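Local structure of putative decarboxylase involved in desferrioxamine biosynthesis (Erwinia amylovora, 5O5C) at residues V266-G271 with M293-D298. The protein acts in desferrioxamine siderophore biosynthesis as a pyridoxal-phosphate-dependent decarboxylase, probably converting lysine to cadaverine. Numbering follows the deposited sequence.
With PLP (pyridoxal-5'-phosphate), chain H.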
ATOM      1  N   VAL B 266       1.590 -13.747  21.382  1.00 24.58           N
ATOM      2  CA  VAL B 266       1.394 -12.494  22.083  1.00 22.90           C
ATOM      3  C   VAL B 266       1.792 -11.256  21.240  1.00 20.96           C
ATOM      4  O   VAL B 266       2.897 -11.151  20.751  1.00 18.14           O
ATOM      5  CB  VAL B 266       2.195 -12.427  23.407  1.00 23.08           C
ATOM      6  CG1 VAL B 266       1.881 -11.125  24.113  1.00 24.99           C
ATOM      7  CG2 VAL B 266       1.854 -13.591  24.329  1.00 25.35           C
ATOM      8  N   VAL B 267       0.882 -10.296  21.123  1.00 21.19           N
ATOM      9  CA  VAL B 267       1.253  -9.007  20.597  1.00 23.48           C
ATOM     10  C   VAL B 267       1.544  -8.059  21.727  1.00 24.74           C
ATOM     11  O   VAL B 267       0.659  -7.751  22.535  1.00 22.81           O
ATOM     12  CB  VAL B 267       0.206  -8.421  19.650  1.00 25.00           C
ATOM     13  CG1 VAL B 267       0.555  -6.988  19.281  1.00 27.49           C
ATOM     14  CG2 VAL B 267       0.044  -9.317  18.440  1.00 28.43           C
ATOM     15  N   ALA B 268       2.799  -7.590  21.726  1.00 25.08           N
ATOM     16  CA  ALA B 268       3.318  -6.543  22.614  1.00 24.20           C
ATOM     17  C   ALA B 268       3.447  -5.268  21.839  1.00 23.23           C
ATOM     18  O   ALA B 268       4.153  -5.248  20.800  1.00 21.27           O
ATOM     19  CB  ALA B 268       4.690  -6.930  23.132  1.00 24.09           C
ATOM     20  N   THR B 269       2.828  -4.203  22.369  1.00 19.48           N
ATOM     21  CA  THR B 269       2.812  -2.903  21.766  1.00 21.06           C
ATOM     22  C   THR B 269       3.795  -1.953  22.479  1.00 23.75           C
ATOM     23  O   THR B 269       3.619  -1.590  23.674  1.00 22.83           O
ATOM     24  CB  THR B 269       1.358  -2.396  21.730  1.00 21.47           C
ATOM     25  OG1 THR B 269       0.605  -3.379  21.049  1.00 20.00           O
ATOM     26  CG2 THR B 269       1.242  -1.082  21.008  1.00 21.01           C
ATOM     27  N   SER B 270       4.849  -1.581  21.743  1.00 21.67           N
ATOM     28  CA  SER B 270       5.898  -0.721  22.251  1.00 22.72           C
ATOM     29  C   SER B 270       5.558   0.699  21.853  1.00 23.21           C
ATOM     30  O   SER B 270       6.285   1.347  21.066  1.00 22.02           O
ATOM     31  CB  SER B 270       7.282  -1.187  21.751  1.00 22.76           C
ATOM     32  OG  SER B 270       7.373  -1.265  20.315  1.00 24.45           O
ATOM     33  N   GLY B 271       4.427   1.180  22.390  1.00 22.50           N
ATOM     34  CA  GLY B 271       3.856   2.474  22.031  1.00 21.89           C
ATOM     35  C   GLY B 271       2.420   2.335  21.612  1.00 24.23           C
ATOM     36  O   GLY B 271       2.128   2.220  20.396  1.00 20.83           O
ATOM     37  N   MET B 293       5.446 -19.541  22.293  1.00 27.76           N
ATOM     38  CA  MET B 293       4.618 -18.575  21.542  1.00 29.52           C
ATOM     39  C   MET B 293       5.417 -17.604  20.697  1.00 23.67           C
ATOM     40  O   MET B 293       6.534 -17.305  21.009  1.00 26.21           O
ATOM     41  CB  MET B 293       3.713 -17.788  22.485  1.00 32.33           C
ATOM     42  CG  MET B 293       2.609 -18.650  23.050  1.00 35.87           C
ATOM     43  SD  MET B 293       1.339 -17.647  23.766  1.00 37.39           S
ATOM     44  CE  MET B 293       2.113 -17.025  25.262  1.00 37.81           C
ATOM     45  N   TRP B 294       4.792 -17.099  19.637  1.00 25.67           N
ATOM     46  CA  TRP B 294       5.377 -16.112  18.763  1.00 25.12           C
ATOM     47  C   TRP B 294       5.265 -14.781  19.514  1.00 25.68           C
ATOM     48  O   TRP B 294       4.198 -14.480  20.041  1.00 25.30           O
ATOM     49  CB  TRP B 294       4.597 -16.047  17.444  1.00 27.38           C
ATOM     50  CG  TRP B 294       5.108 -15.070  16.440  1.00 31.83           C
ATOM     51  CD1 TRP B 294       5.009 -13.689  16.469  1.00 36.59           C
ATOM     52  CD2 TRP B 294       5.835 -15.384  15.270  1.00 32.00           C
ATOM     53  NE1 TRP B 294       5.624 -13.144  15.357  1.00 34.19           N
ATOM     54  CE2 TRP B 294       6.122 -14.164  14.602  1.00 33.33           C
ATOM     55  CE3 TRP B 294       6.238 -16.582  14.691  1.00 29.94           C
ATOM     56  CZ2 TRP B 294       6.790 -14.121  13.388  1.00 32.21           C
ATOM     57  CZ3 TRP B 294       6.891 -16.538  13.538  1.00 30.95           C
ATOM     58  CH2 TRP B 294       7.180 -15.307  12.882  1.00 34.34           C
ATOM     59  N   MET B 295       6.362 -14.032  19.577  1.00 23.91           N
ATOM     60  CA  MET B 295       6.333 -12.664  20.064  1.00 25.34           C
ATOM     61  C   MET B 295       6.388 -11.680  18.914  1.00 23.91           C
ATOM     62  O   MET B 295       7.364 -11.603  18.138  1.00 22.77           O
ATOM     63  CB  MET B 295       7.448 -12.364  21.044  1.00 28.14           C
ATOM     64  CG  MET B 295       7.161 -11.166  21.933  1.00 32.89           C
ATOM     65  SD  MET B 295       8.659 -10.581  22.737  1.00 39.62           S
ATOM     66  CE  MET B 295       8.090  -9.088  23.526  1.00 33.91           C
ATOM     67  N   HIS B 296       5.319 -10.914  18.803  1.00 21.75           N
ATOM     68  CA  HIS B 296       5.299  -9.844  17.851  1.00 23.01           C
ATOM     69  C   HIS B 296       5.352  -8.514  18.591  1.00 24.39           C
ATOM     70  O   HIS B 296       4.563  -8.258  19.507  1.00 28.72           O
ATOM     71  CB  HIS B 296       4.065  -9.943  16.995  1.00 23.37           C
ATOM     72  CG  HIS B 296       3.851  -8.743  16.156  1.00 23.55           C
ATOM     73  ND1 HIS B 296       4.787  -8.329  15.242  1.00 20.93           N
ATOM     74  CD2 HIS B 296       2.842  -7.839  16.114  1.00 23.65           C
ATOM     75  CE1 HIS B 296       4.325  -7.278  14.612  1.00 20.91           C
ATOM     76  NE2 HIS B 296       3.173  -6.921  15.156  1.00 23.04           N
ATOM     77  N   VAL B 297       6.313  -7.679  18.232  1.00 22.60           N
ATOM     78  CA  VAL B 297       6.346  -6.321  18.788  1.00 22.79           C
ATOM     79  C   VAL B 297       5.721  -5.353  17.801  1.00 20.54           C
ATOM     80  O   VAL B 297       6.218  -5.221  16.685  1.00 22.68           O
ATOM     81  CB  VAL B 297       7.767  -5.926  19.197  1.00 21.17           C
ATOM     82  CG1 VAL B 297       7.880  -4.449  19.512  1.00 24.72           C
ATOM     83  CG2 VAL B 297       8.130  -6.719  20.414  1.00 22.87           C
ATOM     84  N   ASP B 298       4.601  -4.735  18.172  1.00 21.00           N
ATOM     85  CA  ASP B 298       4.003  -3.655  17.362  1.00 19.99           C
ATOM     86  C   ASP B 298       4.648  -2.349  17.766  1.00 20.06           C
ATOM     87  O   ASP B 298       4.328  -1.784  18.801  1.00 21.17           O
ATOM     88  CB  ASP B 298       2.494  -3.649  17.467  1.00 20.31           C
ATOM     89  CG  ASP B 298       1.824  -2.633  16.574  1.00 19.95           C
ATOM     90  OD1 ASP B 298       2.479  -1.765  15.970  1.00 24.07           O
ATOM     91  OD2 ASP B 298       0.613  -2.659  16.500  1.00 19.38           O
TER
HETATM   92  N1  PLP H 601       0.028  -0.256  15.247  1.00 35.64           N
HETATM   93  C2  PLP H 601       0.070   0.833  16.042  1.00 36.73           C
HETATM   94  C2A PLP H 601       0.706   0.764  17.398  1.00 35.63           C
HETATM   95  C3  PLP H 601      -0.504   2.092  15.547  1.00 37.96           C
HETATM   96  O3  PLP H 601      -0.493   3.236  16.308  1.00 41.45           O
HETATM   97  C4  PLP H 601      -1.084   2.051  14.182  1.00 37.02           C
HETATM   98  C4A PLP H 601      -1.756   3.234  13.601  1.00 39.68           C
HETATM   99  C5  PLP H 601      -1.069   0.802  13.419  1.00 36.93           C
HETATM  100  C6  PLP H 601      -0.522  -0.313  14.023  1.00 36.16           C
HETATM  101  C5A PLP H 601      -1.675   0.758  12.034  1.00 37.44           C
HETATM  102  O4P PLP H 601      -0.750   1.510  11.233  1.00 39.86           O
HETATM  103  P   PLP H 601      -0.963   2.004   9.709  1.00 38.91           P
HETATM  104  O1P PLP H 601      -1.962   3.112   9.812  1.00 40.94           O
HETATM  105  O2P PLP H 601       0.387   2.546   9.315  1.00 40.13           O
HETATM  106  O3P PLP H 601      -1.428   0.882   8.851  1.00 36.33           O
HETATM  107  O   HOH W   1      -0.966  -2.900  18.548  1.00 35.92           O
HETATM  108  O   HOH W   2       3.978   1.212  18.651  1.00 53.39           O
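Val-266 to Thr-269 and Trp-294 to Asp-298 are neighbouring parallel strands of the large-domain sheet, joined in a beta-alpha-beta unit through helix 281-290. Their register follows from alternating backbone bonds: Val-266 N donates to Trp-294 O, Val-266 O accepts from His-296 N, and Ala-268 N reaches His-296 O at 2.9 Å. The last two bonds bend: Asp-298 N meets Ala-268 O at 2.7 Å with the donor tilted 21° from the carbonyl plane, and Ser-270 N stands above the plane of the Asp-298 carbonyl, where the first strand leaves the sheet in an inverse gamma turn at Ser-270.

The sheet's two faces differ in character. On one, the Met-295 chain extends until CE lies 4.0 Å from Ala-268 CB, and Val-297 CG1 packs against Ser-270 OG; helix 281-290 covers Val-266 and Met-295 here. On the other, Val-267 and His-296 point the same way side by side, Val-267 CG2 meeting the imidazole edge in plane, 3.9 Å from CD2. Both ring nitrogens have partners, ND1 at Ser-323 and NE2 at Asn-174.

Beyond them, Asp-298 has CG anti to its N (chi1 -175°), which carries the carboxylate to the cofactor: Asp-298 OD2 lies 2.8 Å and OD1 3.0 Å from PLP N1. Asn-174 ND2 is hydrogen-bonded to Asp-298 OD2, and water 1 donates to Asp-298 OD2 (2.6 Å) and to Thr-269 OG1. The carboxylate would be expected to stabilise a protonated pyridine nitrogen, the aspartate-pyridinium pairing characteristic of fold type I PLP enzymes.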